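Local coordinates for protein thermoresistant glucokinase (Janibacter sp. HTCC2649, PDB 4EUN) that probably transfers a phosphate from ATP to gluconate, as a gluconokinase of the P-loop kinase fold, at residues Asp80-Met94 against Ile106-Leu119. Residues are numbered along the deposited sequence; the frame is centred on the assembly and turned at random.
Sequences DEDRWPWLRSLAEWM and ITCSALKRTYRDVL
Helix 80-94 runs nearly antiparallel to strand 106-108 and packs on helix 113-119 with a crossing angle of -36° and axes 8.8 Å apart. Tyr115 enters the first helix as a knob among Asp80, Arg83, Trp84 and Leu87. Its ring lies against Leu87 and Trp84, and the phenol is long enough to set its hydroxyl between the charged ends of Asp80 and Arg83: OH donates to Asp80 OD1 over a very short 2.5 Å and accepts from Arg83 NH1 at 2.8 Å, the arginine plane strongly turned from the ring. Lys112, its chain extended beyond CG, brings NZ to the syn side of the same Asp80 OD1 at 2.9 Å, a salt bridge that probably favours the ionised carboxylate. Asp80 OD2 accepts from a water bonded also to Thr114 OG1. Trp84 turns a face to the edge of Tyr115 in an offset T-shaped pair, planes at 87°, while Val118 CG2 touches Trp84 CZ3.

In this P-loop kinase fold, helix 80-99 forms the returning part of the crossover connection that, with helix 66-73, joins the neighbouring parallel strands 56-59 and 104-108. Further along, Leu119 is a second knob, its branched end filling the hole between Leu87, Leu90, Ala91 and Met94; CD2 reaches Leu90 CB at 3.7 Å. Ala91 is small enough to let the backbones close to 4.7 Å between its CA and that of Leu119. Over the strand, beta-branched Ile106 splits its contacts: CG2 meets Trp93 CZ3 at 3.7 Å, and CD1 extends toward Leu90 and unbranched Met94, whose bend at chi3 (-81°) turns CE toward Ile106 CD1 and Leu119 CD2. Trp93 NE1 bonds Ala62 O of the second subunit.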
ATOM      1  N   ASP A  80      -5.162  23.291   2.584  1.00 27.18           N
ATOM      2  CA  ASP A  80      -5.058  23.159   1.133  1.00 27.40           C
ATOM      3  C   ASP A  80      -3.609  23.337   0.700  1.00 28.29           C
ATOM      4  O   ASP A  80      -3.112  22.581  -0.131  1.00 26.86           O
ATOM      5  CB  ASP A  80      -5.901  24.218   0.417  1.00 29.28           C
ATOM      6  CG  ASP A  80      -7.393  23.935   0.461  1.00 33.67           C
ATOM      7  OD1 ASP A  80      -7.815  22.949   1.092  1.00 30.03           O
ATOM      8  OD2 ASP A  80      -8.150  24.734  -0.132  1.00 38.00           O
ATOM      9  N   GLU A  81      -2.944  24.350   1.256  1.00 32.38           N
ATOM     10  CA  GLU A  81      -1.557  24.651   0.908  1.00 30.73           C
ATOM     11  C   GLU A  81      -0.620  23.475   1.198  1.00 30.93           C
ATOM     12  O   GLU A  81       0.290  23.186   0.407  1.00 31.84           O
ATOM     13  CB  GLU A  81      -1.066  25.900   1.641  1.00 37.25           C
ATOM     14  CG  GLU A  81       0.389  26.245   1.356  1.00 42.78           C
ATOM     15  CD  GLU A  81       0.775  27.622   1.852  1.00 69.44           C
ATOM     16  OE1 GLU A  81       0.024  28.194   2.672  1.00 77.90           O
ATOM     17  OE2 GLU A  81       1.828  28.137   1.418  1.00 77.50           O
ATOM     18  N   ASP A  82      -0.843  22.800   2.323  1.00 31.58           N
ATOM     19  CA  ASP A  82      -0.028  21.640   2.689  1.00 31.07           C
ATOM     20  C   ASP A  82      -0.210  20.526   1.683  1.00 28.53           C
ATOM     21  O   ASP A  82       0.713  19.743   1.433  1.00 31.86           O
ATOM     22  CB  ASP A  82      -0.428  21.102   4.066  1.00 28.17           C
ATOM     23  CG  ASP A  82      -0.146  22.077   5.187  1.00 28.50           C
ATOM     24  OD1 ASP A  82       0.849  22.830   5.098  1.00 33.79           O
ATOM     25  OD2 ASP A  82      -0.931  22.091   6.159  1.00 34.17           O
ATOM     26  N   ARG A  83      -1.409  20.448   1.115  1.00 21.83           N
ATOM     27  CA  ARG A  83      -1.782  19.293   0.305  1.00 21.85           C
ATOM     28  C   ARG A  83      -1.483  19.411  -1.183  1.00 25.91           C
ATOM     29  O   ARG A  83      -1.363  18.380  -1.852  1.00 24.17           O
ATOM     30  CB  ARG A  83      -3.263  18.939   0.496  1.00 22.29           C
ATOM     31  CG  ARG A  83      -3.608  18.406   1.884  1.00 23.74           C
ATOM     32  CD  ARG A  83      -5.097  18.160   2.023  1.00 31.59           C
ATOM     33  NE  ARG A  83      -5.462  17.651   3.348  1.00 31.77           N
ATOM     34  CZ  ARG A  83      -6.377  18.197   4.145  1.00 33.89           C
ATOM     35  NH1 ARG A  83      -7.028  19.287   3.772  1.00 33.72           N
ATOM     36  NH2 ARG A  83      -6.630  17.656   5.330  1.00 35.56           N
ATOM     37  N   TRP A  84      -1.375  20.631  -1.710  1.00 24.21           N
ATOM     38  CA  TRP A  84      -1.165  20.788  -3.154  1.00 24.16           C
ATOM     39  C   TRP A  84       0.057  20.025  -3.697  1.00 30.25           C
ATOM     40  O   TRP A  84      -0.074  19.323  -4.700  1.00 25.81           O
ATOM     41  CB  TRP A  84      -1.126  22.261  -3.613  1.00 28.19           C
ATOM     42  CG  TRP A  84      -2.363  23.084  -3.341  1.00 34.02           C
ATOM     43  CD1 TRP A  84      -2.403  24.307  -2.728  1.00 41.73           C
ATOM     44  CD2 TRP A  84      -3.725  22.772  -3.690  1.00 33.63           C
ATOM     45  NE1 TRP A  84      -3.695  24.769  -2.668  1.00 41.41           N
ATOM     46  CE2 TRP A  84      -4.527  23.845  -3.249  1.00 35.50           C
ATOM     47  CE3 TRP A  84      -4.344  21.688  -4.322  1.00 35.57           C
ATOM     48  CZ2 TRP A  84      -5.914  23.865  -3.420  1.00 35.19           C
ATOM     49  CZ3 TRP A  84      -5.722  21.718  -4.496  1.00 31.76           C
ATOM     50  CH2 TRP A  84      -6.486  22.792  -4.047  1.00 38.73           C
ATOM     51  N   PRO A  85       1.242  20.155  -3.051  1.00 27.07           N
ATOM     52  CA  PRO A  85       2.389  19.425  -3.615  1.00 24.55           C
ATOM     53  C   PRO A  85       2.198  17.913  -3.567  1.00 25.11           C
ATOM     54  O   PRO A  85       2.637  17.228  -4.490  1.00 25.87           O
ATOM     55  CB  PRO A  85       3.558  19.850  -2.715  1.00 30.71           C
ATOM     56  CG  PRO A  85       3.144  21.196  -2.176  1.00 31.93           C
ATOM     57  CD  PRO A  85       1.664  21.061  -1.965  1.00 30.98           C
ATOM     58  N   TRP A  86       1.538  17.418  -2.525  1.00 22.28           N
ATOM     59  CA  TRP A  86       1.221  16.001  -2.381  1.00 22.57           C
ATOM     60  C   TRP A  86       0.297  15.513  -3.497  1.00 24.89           C
ATOM     61  O   TRP A  86       0.571  14.509  -4.154  1.00 21.23           O
ATOM     62  CB  TRP A  86       0.594  15.768  -1.002  1.00 21.54           C
ATOM     63  CG  TRP A  86      -0.027  14.414  -0.773  1.00 21.50           C
ATOM     64  CD1 TRP A  86       0.614  13.207  -0.770  1.00 20.97           C
ATOM     65  CD2 TRP A  86      -1.399  14.140  -0.454  1.00 21.09           C
ATOM     66  NE1 TRP A  86      -0.275  12.204  -0.491  1.00 19.14           N
ATOM     67  CE2 TRP A  86      -1.519  12.744  -0.291  1.00 19.16           C
ATOM     68  CE3 TRP A  86      -2.537  14.938  -0.297  1.00 19.93           C
ATOM     69  CZ2 TRP A  86      -2.732  12.129   0.022  1.00 21.18           C
ATOM     70  CZ3 TRP A  86      -3.743  14.329   0.011  1.00 24.72           C
ATOM     71  CH2 TRP A  86      -3.834  12.935   0.164  1.00 27.48           C
ATOM     72  N   LEU A  87      -0.791  16.236  -3.720  1.00 20.53           N
ATOM     73  CA  LEU A  87      -1.719  15.920  -4.794  1.00 15.88           C
ATOM     74  C   LEU A  87      -1.044  15.958  -6.168  1.00 22.15           C
ATOM     75  O   LEU A  87      -1.321  15.112  -7.023  1.00 22.78           O
ATOM     76  CB  LEU A  87      -2.896  16.894  -4.748  1.00 19.94           C
ATOM     77  CG  LEU A  87      -3.741  16.712  -3.495  1.00 21.56           C
ATOM     78  CD1 LEU A  87      -4.591  17.946  -3.285  1.00 20.43           C
ATOM     79  CD2 LEU A  87      -4.647  15.493  -3.614  1.00 21.54           C
ATOM     80  N   ARG A  88      -0.172  16.938  -6.388  1.00 20.98           N
ATOM     81  CA  ARG A  88       0.545  17.007  -7.661  1.00 21.22           C
ATOM     82  C   ARG A  88       1.488  15.824  -7.836  1.00 20.66           C
ATOM     83  O   ARG A  88       1.657  15.340  -8.948  1.00 26.03           O
ATOM     84  CB  ARG A  88       1.309  18.325  -7.824  1.00 24.90           C
ATOM     85  CG  ARG A  88       0.430  19.501  -8.227  1.00 31.64           C
ATOM     86  CD  ARG A  88       1.282  20.727  -8.519  1.00 49.68           C
ATOM     87  NE  ARG A  88       2.009  21.164  -7.329  1.00 53.77           N
ATOM     88  CZ  ARG A  88       1.668  22.214  -6.592  1.00 58.79           C
ATOM     89  NH1 ARG A  88       2.382  22.539  -5.523  1.00 57.32           N
ATOM     90  NH2 ARG A  88       0.617  22.948  -6.932  1.00 62.39           N
ATOM     91  N   SER A  89       2.097  15.358  -6.755  1.00 23.54           N
ATOM     92  CA  SER A  89       3.008  14.213  -6.887  1.00 21.07           C
ATOM     93  C   SER A  89       2.222  12.946  -7.204  1.00 22.70           C
ATOM     94  O   SER A  89       2.696  12.086  -7.959  1.00 23.32           O
ATOM     95  CB  SER A  89       3.861  14.037  -5.631  1.00 26.59           C
ATOM     96  OG  SER A  89       3.097  13.504  -4.571  1.00 40.56           O
ATOM     97  N   LEU A  90       1.019  12.831  -6.647  1.00 20.91           N
ATOM     98  CA  LEU A  90       0.143  11.701  -6.955  1.00 20.61           C
ATOM     99  C   LEU A  90      -0.288  11.739  -8.416  1.00 21.48           C
ATOM    100  O   LEU A  90      -0.312  10.703  -9.102  1.00 20.54           O
ATOM    101  CB  LEU A  90      -1.092  11.705  -6.046  1.00 19.11           C
ATOM    102  CG  LEU A  90      -0.827  11.469  -4.562  1.00 19.65           C
ATOM    103  CD1 LEU A  90      -2.096  11.730  -3.777  1.00 18.60           C
ATOM    104  CD2 LEU A  90      -0.366  10.035  -4.349  1.00 20.51           C
ATOM    105  N   ALA A  91      -0.634  12.930  -8.902  1.00 20.42           N
ATOM    106  CA  ALA A  91      -1.036  13.095 -10.291  1.00 18.60           C
ATOM    107  C   ALA A  91       0.123  12.742 -11.215  1.00 21.69           C
ATOM    108  O   ALA A  91      -0.056  12.045 -12.219  1.00 25.23           O
ATOM    109  CB  ALA A  91      -1.511  14.522 -10.549  1.00 22.98           C
ATOM    110  N   GLU A  92       1.314  13.227 -10.875  1.00 22.55           N
ATOM    111  CA  GLU A  92       2.497  12.955 -11.685  1.00 22.94           C
ATOM    112  C   GLU A  92       2.840  11.473 -11.690  1.00 21.42           C
ATOM    113  O   GLU A  92       3.203  10.931 -12.735  1.00 23.72           O
ATOM    114  CB  GLU A  92       3.683  13.790 -11.196  1.00 31.80           C
ATOM    115  CG  GLU A  92       3.523  15.283 -11.481  1.00 46.80           C
ATOM    116  CD  GLU A  92       4.539  16.140 -10.749  1.00 59.60           C
ATOM    117  OE1 GLU A  92       5.479  15.577 -10.146  1.00 59.70           O
ATOM    118  OE2 GLU A  92       4.393  17.383 -10.777  1.00 65.69           O
ATOM    119  N   TRP A  93       2.719  10.820 -10.538  1.00 20.72           N
ATOM    120  CA  TRP A  93       3.019   9.386 -10.438  1.00 19.30           C
ATOM    121  C   TRP A  93       2.062   8.597 -11.321  1.00 19.81           C
ATOM    122  O   TRP A  93       2.497   7.729 -12.082  1.00 21.50           O
ATOM    123  CB  TRP A  93       2.930   8.935  -8.983  1.00 20.55           C
ATOM    124  CG  TRP A  93       3.235   7.482  -8.729  1.00 17.57           C
ATOM    125  CD1 TRP A  93       4.456   6.936  -8.456  1.00 19.62           C
ATOM    126  CD2 TRP A  93       2.286   6.406  -8.663  1.00 16.63           C
ATOM    127  NE1 TRP A  93       4.330   5.577  -8.246  1.00 18.90           N
ATOM    128  CE2 TRP A  93       3.007   5.228  -8.363  1.00 17.99           C
ATOM    129  CE3 TRP A  93       0.898   6.324  -8.831  1.00 20.70           C
ATOM    130  CZ2 TRP A  93       2.386   3.978  -8.232  1.00 19.56           C
ATOM    131  CZ3 TRP A  93       0.278   5.092  -8.702  1.00 22.88           C
ATOM    132  CH2 TRP A  93       1.028   3.925  -8.407  1.00 20.67           C
ATOM    133  N   MET A  94       0.768   8.911 -11.247  1.00 21.51           N
ATOM    134  CA  MET A  94      -0.210   8.255 -12.115  1.00 20.09           C
ATOM    135  C   MET A  94       0.033   8.515 -13.604  1.00 24.26           C
ATOM    136  O   MET A  94      -0.122   7.612 -14.427  1.00 24.39           O
ATOM    137  CB  MET A  94      -1.637   8.674 -11.737  1.00 18.27           C
ATOM    138  CG  MET A  94      -2.124   8.100 -10.425  1.00 18.81           C
ATOM    139  SD  MET A  94      -3.895   8.416 -10.181  1.00 21.96           S
ATOM    140  CE  MET A  94      -3.884  10.105  -9.564  1.00 22.91           C
ATOM    141  N   ILE A 106      -4.972   3.670  -6.073  1.00 17.85           N
ATOM    142  CA  ILE A 106      -4.361   4.229  -4.874  1.00 16.59           C
ATOM    143  C   ILE A 106      -5.423   4.503  -3.827  1.00 18.57           C
ATOM    144  O   ILE A 106      -6.567   4.810  -4.157  1.00 18.95           O
ATOM    145  CB  ILE A 106      -3.573   5.528  -5.168  1.00 19.77           C
ATOM    146  CG1 ILE A 106      -4.495   6.653  -5.604  1.00 24.82           C
ATOM    147  CG2 ILE A 106      -2.494   5.277  -6.231  1.00 23.19           C
ATOM    148  CD1 ILE A 106      -3.753   7.955  -5.872  1.00 28.15           C
ATOM    149  N   THR A 107      -5.037   4.402  -2.557  1.00 18.91           N
ATOM    150  CA  THR A 107      -5.927   4.812  -1.474  1.00 17.45           C
ATOM    151  C   THR A 107      -5.590   6.229  -1.060  1.00 22.34           C
ATOM    152  O   THR A 107      -4.418   6.542  -0.878  1.00 25.02           O
ATOM    153  CB  THR A 107      -5.754   3.903  -0.264  1.00 22.04           C
ATOM    154  OG1 THR A 107      -4.359   3.789   0.040  1.00 25.84           O
ATOM    155  CG2 THR A 107      -6.289   2.515  -0.559  1.00 28.32           C
ATOM    156  N   CYS A 108      -6.613   7.071  -0.910  1.00 20.78           N
ATOM    157  CA  CYS A 108      -6.446   8.437  -0.408  1.00 25.78           C
ATOM    158  C   CYS A 108      -7.364   8.684   0.780  1.00 26.85           C
ATOM    159  O   CYS A 108      -8.466   8.140   0.839  1.00 27.20           O
ATOM    160  CB  CYS A 108      -6.830   9.464  -1.475  1.00 33.79           C
ATOM    161  SG  CYS A 108      -5.709   9.565  -2.864  1.00 28.66           S
ATOM    162  N   SER A 109      -6.936   9.544   1.701  1.00 24.86           N
ATOM    163  CA  SER A 109      -7.829  10.049   2.743  1.00 24.85           C
ATOM    164  C   SER A 109      -8.840  11.023   2.129  1.00 22.75           C
ATOM    165  O   SER A 109      -9.062  11.014   0.919  1.00 25.99           O
ATOM    166  CB  SER A 109      -7.022  10.729   3.845  1.00 26.68           C
ATOM    167  OG  SER A 109      -6.067  11.607   3.284  1.00 33.77           O
ATOM    168  N   ALA A 110      -9.471  11.858   2.960  1.00 23.24           N
ATOM    169  CA  ALA A 110     -10.554  12.722   2.488  1.00 26.81           C
ATOM    170  C   ALA A 110     -10.078  13.702   1.422  1.00 28.05           C
ATOM    171  O   ALA A 110      -9.016  14.314   1.557  1.00 29.18           O
ATOM    172  CB  ALA A 110     -11.162  13.471   3.635  1.00 20.59           C
ATOM    173  N   LEU A 111     -10.868  13.858   0.367  1.00 24.68           N
ATOM    174  CA  LEU A 111     -10.527  14.818  -0.664  1.00 22.53           C
ATOM    175  C   LEU A 111     -11.670  15.782  -0.941  1.00 27.81           C
ATOM    176  O   LEU A 111     -12.846  15.386  -0.995  1.00 28.65           O
ATOM    177  CB  LEU A 111     -10.216  14.101  -1.961  1.00 21.81           C
ATOM    178  CG  LEU A 111      -9.123  13.041  -1.919  1.00 16.90           C
ATOM    179  CD1 LEU A 111      -9.122  12.285  -3.235  1.00 21.15           C
ATOM    180  CD2 LEU A 111      -7.789  13.702  -1.665  1.00 29.56           C
ATOM    181  N   LYS A 112     -11.308  17.046  -1.132  1.00 19.81           N
ATOM    182  CA  LYS A 112     -12.209  18.044  -1.656  1.00 20.14           C
ATOM    183  C   LYS A 112     -12.325  17.862  -3.157  1.00 22.47           C
ATOM    184  O   LYS A 112     -11.454  17.256  -3.770  1.00 22.96           O
ATOM    185  CB  LYS A 112     -11.643  19.432  -1.377  1.00 23.56           C
ATOM    186  CG  LYS A 112     -11.519  19.781   0.094  1.00 23.58           C
ATOM    187  CD  LYS A 112     -11.125  21.255   0.239  1.00 24.33           C
ATOM    188  CE  LYS A 112     -10.906  21.641   1.694  1.00 28.86           C
ATOM    189  NZ  LYS A 112     -10.603  23.098   1.819  1.00 29.05           N
ATOM    190  N   ARG A 113     -13.386  18.411  -3.746  1.00 25.25           N
ATOM    191  CA  ARG A 113     -13.522  18.445  -5.202  1.00 23.68           C
ATOM    192  C   ARG A 113     -12.297  19.031  -5.897  1.00 24.73           C
ATOM    193  O   ARG A 113     -11.792  18.452  -6.860  1.00 24.78           O
ATOM    194  CB  ARG A 113     -14.758  19.259  -5.597  1.00 24.90           C
ATOM    195  CG  ARG A 113     -14.767  19.697  -7.064  1.00 35.77           C
ATOM    196  CD  ARG A 113     -15.090  18.523  -7.947  1.00 35.37           C
ATOM    197  NE  ARG A 113     -14.753  18.748  -9.352  1.00 34.91           N
ATOM    198  CZ  ARG A 113     -15.636  18.742 -10.343  1.00 34.22           C
ATOM    199  NH1 ARG A 113     -16.923  18.536 -10.088  1.00 34.50           N
ATOM    200  NH2 ARG A 113     -15.231  18.939 -11.589  1.00 39.75           N
ATOM    201  N   THR A 114     -11.814  20.174  -5.414  1.00 24.96           N
ATOM    202  CA  THR A 114     -10.606  20.785  -5.988  1.00 25.42           C
ATOM    203  C   THR A 114      -9.383  19.862  -5.933  1.00 27.94           C
ATOM    204  O   THR A 114      -8.516  19.940  -6.806  1.00 27.35           O
ATOM    205  CB  THR A 114     -10.240  22.106  -5.300  1.00 35.41           C
ATOM    206  OG1 THR A 114     -10.113  21.887  -3.891  1.00 28.87           O
ATOM    207  CG2 THR A 114     -11.301  23.166  -5.558  1.00 29.41           C
ATOM    208  N   TYR A 115      -9.289  19.024  -4.897  1.00 24.11           N
ATOM    209  CA  TYR A 115      -8.180  18.072  -4.803  1.00 22.85           C
ATOM    210  C   TYR A 115      -8.301  17.034  -5.908  1.00 20.77           C
ATOM    211  O   TYR A 115      -7.298  16.641  -6.517  1.00 21.45           O
ATOM    212  CB  TYR A 115      -8.169  17.327  -3.461  1.00 19.00           C
ATOM    213  CG  TYR A 115      -8.002  18.180  -2.225  1.00 20.54           C
ATOM    214  CD1 TYR A 115      -7.775  19.553  -2.303  1.00 24.83           C
ATOM    215  CD2 TYR A 115      -8.075  17.603  -0.965  1.00 21.10           C
ATOM    216  CE1 TYR A 115      -7.636  20.320  -1.151  1.00 25.56           C
ATOM    217  CE2 TYR A 115      -7.946  18.361   0.182  1.00 21.94           C
ATOM    218  CZ  TYR A 115      -7.719  19.715   0.084  1.00 21.73           C
ATOM    219  OH  TYR A 115      -7.579  20.474   1.241  1.00 28.23           O
ATOM    220  N   ARG A 116      -9.521  16.555  -6.131  1.00 20.72           N
ATOM    221  CA  ARG A 116      -9.753  15.584  -7.195  1.00 20.62           C
ATOM    222  C   ARG A 116      -9.456  16.191  -8.561  1.00 24.07           C
ATOM    223  O   ARG A 116      -8.977  15.487  -9.446  1.00 23.35           O
ATOM    224  CB  ARG A 116     -11.171  14.996  -7.107  1.00 22.68           C
ATOM    225  CG  ARG A 116     -11.416  14.299  -5.765  1.00 20.83           C
ATOM    226  CD  ARG A 116     -12.720  13.511  -5.712  1.00 18.81           C
ATOM    227  NE  ARG A 116     -13.932  14.342  -5.794  1.00 19.36           N
ATOM    228  CZ  ARG A 116     -14.626  14.783  -4.750  1.00 24.87           C
ATOM    229  NH1 ARG A 116     -14.225  14.532  -3.513  1.00 24.21           N
ATOM    230  NH2 ARG A 116     -15.721  15.497  -4.951  1.00 22.93           N
ATOM    231  N   ASP A 117      -9.724  17.488  -8.729  1.00 23.62           N
ATOM    232  CA  ASP A 117      -9.349  18.183  -9.969  1.00 24.29           C
ATOM    233  C   ASP A 117      -7.844  18.080 -10.235  1.00 24.41           C
ATOM    234  O   ASP A 117      -7.411  17.825 -11.369  1.00 27.48           O
ATOM    235  CB  ASP A 117      -9.749  19.665  -9.917  1.00 25.82           C
ATOM    236  CG  ASP A 117     -11.253  19.882  -9.963  1.00 32.32           C
ATOM    237  OD1 ASP A 117     -11.991  18.986 -10.419  1.00 28.37           O
ATOM    238  OD2 ASP A 117     -11.704  20.979  -9.556  1.00 32.94           O
ATOM    239  N   VAL A 118      -7.037  18.258  -9.190  1.00 24.91           N
ATOM    240  CA  VAL A 118      -5.585  18.156  -9.329  1.00 24.78           C
ATOM    241  C   VAL A 118      -5.150  16.735  -9.709  1.00 25.72           C
ATOM    242  O   VAL A 118      -4.312  16.551 -10.593  1.00 26.30           O
ATOM    243  CB  VAL A 118      -4.854  18.600  -8.043  1.00 24.01           C
ATOM    244  CG1 VAL A 118      -3.354  18.388  -8.174  1.00 30.17           C
ATOM    245  CG2 VAL A 118      -5.162  20.058  -7.739  1.00 28.94           C
ATOM    246  N   LEU A 119      -5.733  15.725  -9.063  1.00 23.79           N
ATOM    247  CA  LEU A 119      -5.448  14.333  -9.431  1.00 24.10           C
ATOM    248  C   LEU A 119      -5.750  14.095 -10.911  1.00 24.74           C
ATOM    249  O   LEU A 119      -4.992  13.409 -11.605  1.00 25.28           O
ATOM    250  CB  LEU A 119      -6.266  13.367  -8.564  1.00 23.03           C
ATOM    251  CG  LEU A 119      -5.933  13.380  -7.068  1.00 20.31           C
ATOM    252  CD1 LEU A 119      -6.786  12.386  -6.293  1.00 24.05           C
ATOM    253  CD2 LEU A 119      -4.464  13.062  -6.853  1.00 19.10           C
TER
HETATM  254  O   HOH W   1      -9.725  24.061  -2.418  1.00 32.68           O